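PDB 4QPV: uncharacterized protein from Staphylococcus aureus subsp. aureus Mu50, which is of unknown function but belongs to the DUF1672 family and adopts an unusual fold built from kinked-helix-beta-beta-beta repeats. Local coordinates for residues I51-E56 with E104-L109; Q57-N62 with F92-P97; S150-T155 with I242-V247; T223-T228 with V260-S265. All blocks are in the same frame, centred on the assembly; numbering follows the deposited sequence. Where two conformers were deposited one is given.

The four contacts form two groups on opposite sides of the chain's centre. Contacts 1 and 2 share helix 48-63, and their centres are about 10 Å apart. They touch where Leu-109 N lies 2.7 Å from Asp-61 OD2, probably a hydrogen bond. Contact 2 is nested in the chain loop that contact 1 closes. Contacts 3 and 4, about 9 Å apart between centres, belong to one mixed sheet and the helix packed on it. Thr-155 O and Phe-226 N join them at 2.8 Å. Between the groups, contacts 2 and 4 come within about 12 Å at their nearest atoms, while the centres of contacts 1 and 3 are about 45 Å apart. With the function unknown, none can be placed relative to an active site.

Contact 1: I51-E56 with E104-L109; sequences IAKRGE and ESDSSL
Arg-54 extends from helix 48-63 and slots its guanidinium between the Ser-105/Asp-106 backbone and Leu-109. The loop that receives it contains an ST turn, in which Ser-105 OG accepts from Ser-107 N at 2.8 Å. This loop runs from strand 90-98 to helix 116-133, so the contact ties it to the side of helix 48-63 at the protein surface. Bends at chi2 (-74°) and chi3 (-92°) fold the arginine chain and turn its flat end into the loop. NH1 donates to Ser-107 O at 2.8 Å with an angle of 161°, and the acceptor lies in the guanidinium plane. NH1 also bonds Gln-57 OE1, and NE bonds Ile-102 O, which helps fix the rotation of the group. Ser-105 O sits 2.9 Å from Arg-54 NE but over the guanidinium face, at an angle too poor for a hydrogen bond. On the opposite face, Leu-109 CG lies 3.5 Å from Arg-54 NH1. Leu-109 CD2 packs 3.6 Å from Arg-54 NH2. Asp-106 swings its carboxylate toward the helix. The main partner of its OD1 is Lys-50, and Lys-53 NZ adds a long salt bridge to Asp-106 OD1 at 3.8 Å. A water completes the grip: it accepts from Arg-54 NH2 at 2.9 Å and donates to Ser-108 O at 3.2 Å.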
loop_
_atom_site.group_PDB
_atom_site.type_symbol
_atom_site.label_atom_id
_atom_site.label_comp_id
_atom_site.label_asym_id
_atom_site.label_seq_id
_atom_site.Cartn_x
_atom_site.Cartn_y
_atom_site.Cartn_z
ATOM N N ILE A 51 14.024 -15.057 -8.198
ATOM C CA ILE A 51 13.058 -14.798 -7.120
ATOM C C ILE A 51 11.993 -13.812 -7.628
ATOM O O ILE A 51 10.795 -14.028 -7.390
ATOM C CB ILE A 51 13.756 -14.332 -5.807
ATOM C CG1 ILE A 51 14.644 -15.449 -5.204
ATOM C CG2 ILE A 51 12.721 -13.847 -4.779
ATOM C CD1 ILE A 51 15.769 -14.900 -4.202
ATOM N N ALA A 52 12.426 -12.769 -8.363
ATOM C CA ALA A 52 11.513 -11.782 -8.962
ATOM C C ALA A 52 10.520 -12.472 -9.906
ATOM O O ALA A 52 9.315 -12.237 -9.810
ATOM C CB ALA A 52 12.306 -10.719 -9.711
ATOM N N LYS A 53 11.025 -13.386 -10.766
ATOM C CA LYS A 53 10.207 -14.144 -11.717
ATOM C C LYS A 53 9.176 -15.008 -10.973
ATOM O O LYS A 53 8.004 -15.031 -11.372
ATOM C CB LYS A 53 11.119 -15.030 -12.619
ATOM C CG LYS A 53 10.347 -15.908 -13.602
ATOM C CD LYS A 53 11.232 -16.559 -14.665
ATOM C CE LYS A 53 12.066 -17.711 -14.163
ATOM N NZ LYS A 53 12.701 -18.443 -15.293
ATOM N N ARG A 54 9.615 -15.717 -9.906
ATOM C CA ARG A 54 8.712 -16.572 -9.104
ATOM C C ARG A 54 7.657 -15.723 -8.363
ATOM O O ARG A 54 6.497 -16.135 -8.272
ATOM C CB ARG A 54 9.493 -17.469 -8.121
ATOM C CG ARG A 54 10.381 -18.526 -8.826
ATOM C CD ARG A 54 9.542 -19.653 -9.417
ATOM N NE ARG A 54 9.387 -20.764 -8.479
ATOM C CZ ARG A 54 8.454 -21.709 -8.570
ATOM N NH1 ARG A 54 7.527 -21.648 -9.518
ATOM N NH2 ARG A 54 8.438 -22.715 -7.713
ATOM N N GLY A 55 8.052 -14.559 -7.861
ATOM C CA GLY A 55 7.120 -13.637 -7.201
ATOM C C GLY A 55 6.043 -13.155 -8.153
ATOM O O GLY A 55 4.851 -13.211 -7.839
ATOM N N GLU A 56 6.445 -12.779 -9.373
ATOM C CA GLU A 56 5.497 -12.357 -10.415
ATOM C C GLU A 56 4.566 -13.524 -10.775
ATOM O O GLU A 56 3.342 -13.346 -10.853
ATOM C CB GLU A 56 6.264 -11.834 -11.643
ATOM C CG GLU A 56 6.930 -10.487 -11.344
ATOM C CD GLU A 56 8.079 -10.091 -12.258
ATOM O OE1 GLU A 56 8.365 -10.825 -13.234
ATOM O OE2 GLU A 56 8.713 -9.048 -11.980
ATOM N N GLU A 104 14.035 -23.733 -6.990
ATOM C CA GLU A 104 14.118 -25.120 -7.457
ATOM C C GLU A 104 13.224 -25.485 -8.642
ATOM O O GLU A 104 13.488 -26.499 -9.293
ATOM C CB GLU A 104 13.817 -26.079 -6.303
ATOM C CG GLU A 104 14.895 -26.070 -5.226
ATOM C CD GLU A 104 14.648 -27.016 -4.069
ATOM O OE1 GLU A 104 13.726 -27.858 -4.165
ATOM O OE2 GLU A 104 15.367 -26.901 -3.053
ATOM N N SER A 105 12.187 -24.696 -8.925
ATOM C CA SER A 105 11.244 -25.055 -9.990
ATOM C C SER A 105 10.596 -23.838 -10.649
ATOM O O SER A 105 10.756 -22.722 -10.181
ATOM C CB SER A 105 10.140 -25.928 -9.375
ATOM O OG SER A 105 9.148 -26.309 -10.306
ATOM N N ASP A 106 9.851 -24.074 -11.740
ATOM C CA ASP A 106 9.015 -23.048 -12.370
ATOM C C ASP A 106 7.562 -23.533 -12.367
ATOM O O ASP A 106 6.699 -22.904 -12.977
ATOM C CB ASP A 106 9.489 -22.689 -13.782
ATOM C CG ASP A 106 10.847 -22.040 -13.797
ATOM O OD1 ASP A 106 11.015 -20.998 -13.124
ATOM O OD2 ASP A 106 11.763 -22.607 -14.426
ATOM N N SER A 107 7.290 -24.628 -11.641
ATOM C CA SER A 107 5.951 -25.217 -11.566
ATOM C C SER A 107 4.964 -24.281 -10.850
ATOM O O SER A 107 5.360 -23.336 -10.169
ATOM C CB SER A 107 5.977 -26.596 -10.908
ATOM O OG SER A 107 6.358 -26.509 -9.547
ATOM N N SER A 108 3.673 -24.499 -11.100
ATOM C CA SER A 108 2.598 -23.674 -10.563
ATOM C C SER A 108 2.789 -23.297 -9.094
ATOM O O SER A 108 3.172 -24.122 -8.260
ATOM C CB SER A 108 1.262 -24.388 -10.724
ATOM O OG SER A 108 0.243 -23.598 -10.135
ATOM N N LEU A 109 2.484 -22.034 -8.789
ATOM C CA LEU A 109 2.546 -21.513 -7.438
ATOM C C LEU A 109 1.132 -21.309 -6.864
ATOM O O LEU A 109 0.995 -20.649 -5.830
ATOM C CB LEU A 109 3.381 -20.228 -7.392
ATOM C CG LEU A 109 4.889 -20.475 -7.512
ATOM C CD1 LEU A 109 5.638 -19.163 -7.666
ATOM C CD2 LEU A 109 5.419 -21.258 -6.307
HETATM O O HOH W 1 6.305 -24.617 -7.575
#

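Contact 2: Q57-N62 with F92-P97; sequences QFFMDN and FNASIP
The edge of the Phe-92 ring meets Phe-59, with Phe-92 CE1 4.1 Å from Phe-59 CE2. The Phe-92 ring also packs on Val-125 of helix 116-133. Two residues on, Ala-94 points its methyl group the same way. Its CB sits 3.8 Å from Phe-59 CZ, so the end of the ring packs on the methyl group. The arrangement is a helix laid across an antiparallel three-stranded sheet. Strand 90-98 is an outermost strand of that sheet, and the axes of the two segments pass 10.4 Å apart at 101°. Ile-96 comes next and divides its branches between two rings in the conformer described; a second was also deposited. Its CG2 touches the edge of the Phe-59 ring, 3.9 Å from CE1. The longer branch, with CG1 anti to the backbone N (chi1 -177°), carries CD1 over the face of Phe-58. That CH-pi contact puts Ile-96 CD1 3.9 Å from the Phe-58 ring centroid, 24° off the normal. The opposite face of Phe-58 is occupied by Asn-62 ND2, 3.3 Å above the ring plane. The same amide nitrogen donates to Phe-58 O at 3.0 Å and to Leu-109 O in the neighbouring loop.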
loop_
_atom_site.group_PDB
_atom_site.type_symbol
_atom_site.label_atom_id
_atom_site.label_comp_id
_atom_site.label_asym_id
_atom_site.label_seq_id
_atom_site.Cartn_x
_atom_site.Cartn_y
_atom_site.Cartn_z
ATOM N N GLN A 57 5.138 -14.740 -10.910
ATOM C CA GLN A 57 4.347 -15.937 -11.211
ATOM C C GLN A 57 3.288 -16.165 -10.129
ATOM O O GLN A 57 2.163 -16.535 -10.464
ATOM C CB GLN A 57 5.253 -17.180 -11.327
ATOM C CG GLN A 57 4.498 -18.477 -11.687
ATOM C CD GLN A 57 5.389 -19.692 -11.607
ATOM O OE1 GLN A 57 6.558 -19.609 -11.218
ATOM N NE2 GLN A 57 4.880 -20.850 -12.023
ATOM N N PHE A 58 3.671 -16.009 -8.836
ATOM C CA PHE A 58 2.741 -16.212 -7.722
ATOM C C PHE A 58 1.469 -15.347 -7.885
ATOM O O PHE A 58 0.352 -15.849 -7.714
ATOM C CB PHE A 58 3.414 -15.896 -6.375
ATOM C CG PHE A 58 2.527 -16.157 -5.175
ATOM C CD1 PHE A 58 1.659 -15.175 -4.702
ATOM C CD2 PHE A 58 2.595 -17.366 -4.487
ATOM C CE1 PHE A 58 0.830 -15.422 -3.595
ATOM C CE2 PHE A 58 1.772 -17.613 -3.383
ATOM C CZ PHE A 58 0.894 -16.639 -2.942
ATOM N N PHE A 59 1.642 -14.070 -8.196
ATOM C CA PHE A 59 0.516 -13.137 -8.333
ATOM C C PHE A 59 -0.322 -13.454 -9.556
ATOM O O PHE A 59 -1.540 -13.263 -9.506
ATOM C CB PHE A 59 1.001 -11.685 -8.346
ATOM C CG PHE A 59 1.266 -11.182 -6.949
ATOM C CD1 PHE A 59 2.484 -11.436 -6.322
ATOM C CD2 PHE A 59 0.269 -10.524 -6.226
ATOM C CE1 PHE A 59 2.710 -11.017 -5.000
ATOM C CE2 PHE A 59 0.484 -10.137 -4.900
ATOM C CZ PHE A 59 1.701 -10.386 -4.297
HETATM N N MSE A 60 0.300 -13.985 -10.636
HETATM C CA MSE A 60 -0.468 -14.372 -11.818
HETATM C C MSE A 60 -1.284 -15.638 -11.498
HETATM O O MSE A 60 -2.484 -15.654 -11.744
HETATM C CB MSE A 60 0.428 -14.571 -13.060
HETATM C CG MSE A 60 -0.365 -14.930 -14.342
HETATM SE SE MSE A 60 -1.754 -13.615 -14.847
HETATM C CE MSE A 60 -0.592 -12.244 -15.567
ATOM N N ASP A 61 -0.634 -16.685 -10.928
ATOM C CA ASP A 61 -1.297 -17.946 -10.581
ATOM C C ASP A 61 -2.472 -17.765 -9.603
ATOM O O ASP A 61 -3.535 -18.361 -9.801
ATOM C CB ASP A 61 -0.290 -18.925 -9.960
ATOM C CG ASP A 61 0.732 -19.495 -10.933
ATOM O OD1 ASP A 61 0.509 -19.391 -12.167
ATOM O OD2 ASP A 61 1.757 -20.022 -10.469
ATOM N N ASN A 62 -2.285 -16.953 -8.569
ATOM C CA ASN A 62 -3.288 -16.813 -7.515
ATOM C C ASN A 62 -4.290 -15.684 -7.704
ATOM O O ASN A 62 -5.435 -15.853 -7.292
ATOM C CB ASN A 62 -2.605 -16.679 -6.138
ATOM C CG ASN A 62 -1.913 -17.972 -5.758
ATOM O OD1 ASN A 62 -2.557 -19.010 -5.575
ATOM N ND2 ASN A 62 -0.585 -17.989 -5.808
ATOM N N PHE A 92 -1.676 -1.528 -6.873
ATOM C CA PHE A 92 -1.274 -1.800 -5.486
ATOM C C PHE A 92 0.178 -2.223 -5.437
ATOM O O PHE A 92 0.779 -2.553 -6.467
ATOM C CB PHE A 92 -2.154 -2.916 -4.828
ATOM C CG PHE A 92 -2.065 -4.294 -5.475
ATOM C CD1 PHE A 92 -1.023 -5.166 -5.161
ATOM C CD2 PHE A 92 -2.982 -4.684 -6.447
ATOM C CE1 PHE A 92 -0.914 -6.416 -5.799
ATOM C CE2 PHE A 92 -2.910 -5.954 -7.043
ATOM C CZ PHE A 92 -1.877 -6.814 -6.714
ATOM N N ASN A 93 0.703 -2.205 -4.214
ATOM C CA ASN A 93 2.009 -2.754 -3.863
ATOM C C ASN A 93 1.770 -3.818 -2.824
ATOM O O ASN A 93 0.899 -3.654 -1.961
ATOM C CB ASN A 93 2.983 -1.701 -3.377
ATOM C CG ASN A 93 3.578 -0.930 -4.519
ATOM O OD1 ASN A 93 2.878 -0.209 -5.240
ATOM N ND2 ASN A 93 4.867 -1.109 -4.744
ATOM N N ALA A 94 2.489 -4.929 -2.934
ATOM C CA ALA A 94 2.322 -6.045 -2.012
ATOM C C ALA A 94 3.630 -6.772 -1.895
ATOM O O ALA A 94 4.568 -6.453 -2.629
ATOM C CB ALA A 94 1.239 -6.989 -2.557
ATOM N N SER A 95 3.711 -7.741 -0.976
ATOM C CA SER A 95 4.910 -8.574 -0.863
ATOM C C SER A 95 4.527 -9.985 -0.510
ATOM O O SER A 95 3.463 -10.233 0.086
ATOM C CB SER A 95 5.914 -8.002 0.139
ATOM O OG SER A 95 5.522 -8.266 1.476
ATOM N N ILE A 96 5.403 -10.922 -0.883
ATOM C CA ILE A 96 5.192 -12.336 -0.623
ATOM C C ILE A 96 6.489 -12.951 -0.093
ATOM O O ILE A 96 7.528 -12.759 -0.736
ATOM C CB ILE A 96 4.652 -13.084 -1.889
ATOM C CG1 ILE A 96 4.360 -14.575 -1.617
ATOM C CG2 ILE A 96 5.540 -12.904 -3.134
ATOM C CD1 ILE A 96 3.128 -14.861 -0.762
ATOM N N PRO A 97 6.467 -13.704 1.030
ATOM C CA PRO A 97 7.710 -14.364 1.460
ATOM C C PRO A 97 7.872 -15.697 0.742
ATOM O O PRO A 97 6.876 -16.328 0.356
ATOM C CB PRO A 97 7.495 -14.542 2.962
ATOM C CG PRO A 97 6.013 -14.738 3.102
ATOM C CD PRO A 97 5.345 -14.033 1.949
#

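Contact 3: S150-T155 with I242-V247; sequences SKYKYT and IDFSEV
Tyr-152 OH donates to Asp-243 OD2 at 2.6 Å, a short bond between a tight turn and helix 234-249. The acceptor lies at the edge of the tyrosine ring, near its plane. The hydroxyl approaches OD2 from above the carboxylate plane, 46° out of it. Lys-151 NZ gives a weak hydrogen bond to Tyr-152 OH at 3.3 Å and stays 4.2 Å from Asp-243 OD2. Its positive charge probably helps to stabilise the carboxylate. Beyond these polar groups the packing is aromatic. Phe-244, with CG anti to the backbone N (chi1 -173°), sets its CB over the centre of the Tyr-152 ring, 3.6 Å from the centroid, as a CH-pi contact. The ring planes are 22° apart and the rings are strongly offset, with centroids 4.6 Å apart. The Lys-151 chain lies over the other face of Tyr-152. Val-247 CG2 closes in on Tyr-152 OH at 3.4 Å. Farther out, the Tyr-154 ring is similarly offset against Phe-244 and completes an aromatic cluster, while its hydroxyl bonds Leu-145 O. Residues 150-153 form a type I turn that leads into strand 154-155, which pairs antiparallel with strand 220-227. Phe-244 also touches Leu-262 of strand 259-265, and Tyr-154 packs on Leu-225 and Ile-264, joining helix to sheet.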
loop_
_atom_site.group_PDB
_atom_site.type_symbol
_atom_site.label_atom_id
_atom_site.label_comp_id
_atom_site.label_asym_id
_atom_site.label_seq_id
_atom_site.Cartn_x
_atom_site.Cartn_y
_atom_site.Cartn_z
ATOM N N SER A 150 2.956 22.983 0.355
ATOM C CA SER A 150 3.645 24.194 0.795
ATOM C C SER A 150 2.898 24.902 1.936
ATOM O O SER A 150 3.514 25.224 2.962
ATOM C CB SER A 150 3.866 25.155 -0.376
ATOM O OG SER A 150 4.424 26.355 0.122
ATOM N N LYS A 151 1.587 25.132 1.759
ATOM C CA LYS A 151 0.765 25.836 2.739
ATOM C C LYS A 151 0.795 25.130 4.111
ATOM O O LYS A 151 0.944 25.816 5.118
ATOM C CB LYS A 151 -0.690 25.962 2.246
ATOM C CG LYS A 151 -1.546 26.853 3.159
ATOM C CD LYS A 151 -3.010 26.879 2.784
ATOM C CE LYS A 151 -3.754 27.862 3.666
ATOM N NZ LYS A 151 -5.230 27.733 3.505
ATOM N N TYR A 152 0.624 23.797 4.142
ATOM C CA TYR A 152 0.558 23.048 5.405
ATOM C C TYR A 152 1.870 22.363 5.780
ATOM O O TYR A 152 1.913 21.578 6.737
ATOM C CB TYR A 152 -0.616 22.070 5.398
ATOM C CG TYR A 152 -1.936 22.814 5.368
ATOM C CD1 TYR A 152 -2.365 23.565 6.464
ATOM C CD2 TYR A 152 -2.730 22.819 4.221
ATOM C CE1 TYR A 152 -3.563 24.278 6.429
ATOM C CE2 TYR A 152 -3.921 23.547 4.166
ATOM C CZ TYR A 152 -4.338 24.267 5.276
ATOM O OH TYR A 152 -5.518 24.966 5.222
ATOM N N LYS A 153 2.958 22.762 5.094
ATOM C CA LYS A 153 4.332 22.414 5.418
ATOM C C LYS A 153 4.547 20.905 5.613
ATOM O O LYS A 153 4.880 20.452 6.716
ATOM C CB LYS A 153 4.767 23.182 6.687
ATOM C CG LYS A 153 4.712 24.705 6.525
ATOM C CD LYS A 153 5.049 25.407 7.818
ATOM C CE LYS A 153 5.069 26.927 7.691
ATOM N NZ LYS A 153 3.720 27.487 7.434
ATOM N N TYR A 154 4.348 20.133 4.552
ATOM C CA TYR A 154 4.568 18.691 4.622
ATOM C C TYR A 154 5.106 18.167 3.279
ATOM O O TYR A 154 5.100 18.862 2.261
ATOM C CB TYR A 154 3.256 17.925 5.032
ATOM C CG TYR A 154 2.112 18.052 4.037
ATOM C CD1 TYR A 154 2.078 17.279 2.869
ATOM C CD2 TYR A 154 1.044 18.908 4.283
ATOM C CE1 TYR A 154 1.049 17.420 1.936
ATOM C CE2 TYR A 154 0.026 19.083 3.341
ATOM C CZ TYR A 154 0.017 18.318 2.183
ATOM O OH TYR A 154 -0.998 18.506 1.278
ATOM N N THR A 155 5.547 16.925 3.300
ATOM C CA THR A 155 5.907 16.107 2.140
ATOM C C THR A 155 5.320 14.744 2.407
ATOM O O THR A 155 4.945 14.436 3.545
ATOM C CB THR A 155 7.456 16.018 1.931
ATOM O OG1 THR A 155 8.014 15.217 2.971
ATOM C CG2 THR A 155 8.153 17.378 1.864
ATOM N N ILE A 242 -6.376 20.640 11.599
ATOM C CA ILE A 242 -7.816 20.886 11.702
ATOM C C ILE A 242 -8.226 21.769 10.527
ATOM O O ILE A 242 -9.225 21.495 9.878
ATOM C CB ILE A 242 -8.191 21.535 13.069
ATOM C CG1 ILE A 242 -8.111 20.483 14.210
ATOM C CG2 ILE A 242 -9.589 22.215 13.018
ATOM C CD1 ILE A 242 -8.103 21.138 15.655
ATOM N N ASP A 243 -7.419 22.795 10.234
ATOM C CA ASP A 243 -7.728 23.723 9.148
ATOM C C ASP A 243 -7.650 23.031 7.789
ATOM O O ASP A 243 -8.553 23.204 6.977
ATOM C CB ASP A 243 -6.819 24.955 9.196
ATOM C CG ASP A 243 -7.233 25.999 8.183
ATOM O OD1 ASP A 243 -8.379 26.504 8.285
ATOM O OD2 ASP A 243 -6.407 26.325 7.299
ATOM N N PHE A 244 -6.621 22.204 7.559
ATOM C CA PHE A 244 -6.515 21.469 6.318
ATOM C C PHE A 244 -7.721 20.506 6.179
ATOM O O PHE A 244 -8.279 20.436 5.094
ATOM C CB PHE A 244 -5.162 20.730 6.236
ATOM C CG PHE A 244 -4.841 20.044 4.917
ATOM C CD1 PHE A 244 -5.398 20.493 3.722
ATOM C CD2 PHE A 244 -3.939 18.985 4.871
ATOM C CE1 PHE A 244 -5.076 19.883 2.506
ATOM C CE2 PHE A 244 -3.617 18.369 3.656
ATOM C CZ PHE A 244 -4.186 18.824 2.483
ATOM N N SER A 245 -8.168 19.826 7.271
ATOM C CA SER A 245 -9.361 18.953 7.199
ATOM C C SER A 245 -10.584 19.762 6.740
ATOM O O SER A 245 -11.340 19.307 5.873
ATOM C CB SER A 245 -9.657 18.307 8.548
ATOM O OG SER A 245 -10.872 17.580 8.473
ATOM N N GLU A 246 -10.755 20.972 7.291
ATOM C CA GLU A 246 -11.871 21.840 6.901
ATOM C C GLU A 246 -11.798 22.201 5.411
ATOM O O GLU A 246 -12.819 22.153 4.732
ATOM C CB GLU A 246 -11.933 23.108 7.777
ATOM C CG GLU A 246 -12.307 22.774 9.219
ATOM C CD GLU A 246 -13.577 21.958 9.407
ATOM O OE1 GLU A 246 -14.632 22.361 8.869
ATOM O OE2 GLU A 246 -13.511 20.898 10.066
ATOM N N VAL A 247 -10.593 22.492 4.899
ATOM C CA VAL A 247 -10.370 22.782 3.476
ATOM C C VAL A 247 -10.793 21.543 2.622
ATOM O O VAL A 247 -11.583 21.680 1.682
ATOM C CB VAL A 247 -8.898 23.209 3.222
ATOM C CG1 VAL A 247 -8.543 23.208 1.724
ATOM C CG2 VAL A 247 -8.618 24.569 3.848
#

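Contact 4: T223-T228 with V260-S265; sequences TTLFST and VSLQIS
A chi1 of 73° places Thr-223 OG1 between its own backbone N and carbonyl carbon, facing Gln-263. There it accepts from Gln-263 N at 2.7 Å. Ile-264 turns CG1 away from its backbone N (chi1 -164°), which lays it 3.9 Å from Leu-225 CB. These contacts join strands 220-227 and 259-265, the parallel pair of a beta-alpha-beta unit whose helix is 234-249. Thr-223 N donates to Ser-261 O at 3.1 Å. Farther along, Leu-225 N bonds Gln-263 O weakly. Ser-265 N reaches Leu-225 O at 3.0 Å, and Ser-227 N meets Ser-265 O at 2.8 Å in a nearly straight bond of 171°. On the face carrying Leu-225 and Ile-264, Leu-225 CD1 also lies 4.1 Å from Leu-262 CD1. Met-241 of the helix packs on Leu-262 and Ile-264. On the other face Phe-226 packs against Tyr-157 and Tyr-276, and Lys-279 bonds Ser-265 OG. The threonine hydroxyl does the work that a backbone carbonyl does in a regular ladder. It carries the pairing past the break in strand 220-227, while Thr-223 O is buried with no hydrogen-bond partner in the model.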
loop_
_atom_site.group_PDB
_atom_site.type_symbol
_atom_site.label_atom_id
_atom_site.label_comp_id
_atom_site.label_asym_id
_atom_site.label_seq_id
_atom_site.Cartn_x
_atom_site.Cartn_y
_atom_site.Cartn_z
ATOM N N THR A 223 -3.642 9.339 5.290
ATOM C CA THR A 223 -2.468 10.054 4.770
ATOM C C THR A 223 -1.192 9.667 5.555
ATOM O O THR A 223 -1.273 9.192 6.696
ATOM C CB THR A 223 -2.653 11.589 4.716
ATOM O OG1 THR A 223 -2.616 12.147 6.044
ATOM C CG2 THR A 223 -3.899 12.030 3.907
ATOM N N THR A 224 -0.027 9.866 4.916
ATOM C CA THR A 224 1.307 9.583 5.478
ATOM C C THR A 224 2.118 10.833 5.203
ATOM O O THR A 224 2.883 10.896 4.237
ATOM C CB THR A 224 1.933 8.299 4.860
ATOM O OG1 THR A 224 2.072 8.473 3.441
ATOM C CG2 THR A 224 1.123 7.022 5.179
ATOM N N LEU A 225 1.855 11.884 5.983
ATOM C CA LEU A 225 2.530 13.169 5.769
ATOM C C LEU A 225 3.644 13.395 6.780
ATOM O O LEU A 225 3.531 13.031 7.949
ATOM C CB LEU A 225 1.529 14.332 5.828
ATOM C CG LEU A 225 0.273 14.172 4.952
ATOM C CD1 LEU A 225 -0.644 15.389 5.108
ATOM C CD2 LEU A 225 0.649 13.947 3.454
ATOM N N PHE A 226 4.719 14.006 6.309
ATOM C CA PHE A 226 5.892 14.320 7.121
ATOM C C PHE A 226 6.045 15.838 7.189
ATOM O O PHE A 226 6.234 16.498 6.158
ATOM C CB PHE A 226 7.134 13.655 6.507
ATOM C CG PHE A 226 7.042 12.148 6.409
ATOM C CD1 PHE A 226 6.422 11.540 5.311
ATOM C CD2 PHE A 226 7.581 11.334 7.405
ATOM C CE1 PHE A 226 6.355 10.143 5.212
ATOM C CE2 PHE A 226 7.580 9.936 7.266
ATOM C CZ PHE A 226 6.961 9.353 6.174
ATOM N N SER A 227 5.946 16.408 8.399
ATOM C CA SER A 227 6.113 17.845 8.564
ATOM C C SER A 227 7.498 18.307 8.066
ATOM O O SER A 227 8.477 17.576 8.217
ATOM C CB SER A 227 5.957 18.227 10.030
ATOM O OG SER A 227 6.148 19.618 10.204
ATOM N N THR A 228 7.582 19.516 7.509
ATOM C CA THR A 228 8.872 20.092 7.107
ATOM C C THR A 228 9.398 21.005 8.230
ATOM O O THR A 228 10.473 21.588 8.083
ATOM C CB THR A 228 8.789 20.848 5.762
ATOM O OG1 THR A 228 7.859 21.915 5.887
ATOM C CG2 THR A 228 8.412 19.942 4.586
ATOM N N VAL A 260 -11.919 8.912 5.218
ATOM C CA VAL A 260 -10.679 9.634 4.922
ATOM C C VAL A 260 -10.172 10.267 6.218
ATOM O O VAL A 260 -10.911 10.972 6.895
ATOM C CB VAL A 260 -10.832 10.667 3.764
ATOM C CG1 VAL A 260 -9.516 11.420 3.503
ATOM C CG2 VAL A 260 -11.318 9.985 2.474
ATOM N N SER A 261 -8.895 10.027 6.524
ATOM C CA SER A 261 -8.248 10.493 7.752
ATOM C C SER A 261 -6.904 11.154 7.437
ATOM O O SER A 261 -6.085 10.618 6.681
ATOM C CB SER A 261 -8.060 9.299 8.696
ATOM O OG SER A 261 -7.318 9.602 9.864
ATOM N N LEU A 262 -6.668 12.298 8.063
ATOM C CA LEU A 262 -5.443 13.046 7.897
ATOM C C LEU A 262 -4.475 12.697 9.027
ATOM O O LEU A 262 -4.829 12.817 10.202
ATOM C CB LEU A 262 -5.858 14.535 7.946
ATOM C CG LEU A 262 -5.016 15.621 7.317
ATOM C CD1 LEU A 262 -4.713 15.350 5.819
ATOM C CD2 LEU A 262 -5.716 16.967 7.477
ATOM N N GLN A 263 -3.264 12.226 8.675
ATOM C CA GLN A 263 -2.187 11.965 9.624
ATOM C C GLN A 263 -0.948 12.714 9.189
ATOM O O GLN A 263 -0.633 12.757 7.996
ATOM C CB GLN A 263 -1.851 10.477 9.806
ATOM C CG GLN A 263 -2.925 9.669 10.546
ATOM C CD GLN A 263 -2.443 8.271 10.903
ATOM O OE1 GLN A 263 -1.390 7.812 10.479
ATOM N NE2 GLN A 263 -3.221 7.543 11.668
ATOM N N ILE A 264 -0.240 13.289 10.171
ATOM C CA ILE A 264 1.021 13.998 9.983
ATOM C C ILE A 264 1.949 13.643 11.149
ATOM O O ILE A 264 1.495 13.467 12.280
ATOM C CB ILE A 264 0.869 15.545 9.794
ATOM C CG1 ILE A 264 2.188 16.156 9.196
ATOM C CG2 ILE A 264 0.429 16.237 11.114
ATOM C CD1 ILE A 264 2.130 17.601 8.629
ATOM N N SER A 265 3.240 13.543 10.857
ATOM C CA SER A 265 4.272 13.251 11.854
ATOM C C SER A 265 5.485 14.175 11.652
ATOM O O SER A 265 5.454 15.055 10.785
ATOM C CB SER A 265 4.686 11.787 11.757
ATOM O OG SER A 265 5.262 11.518 10.481
#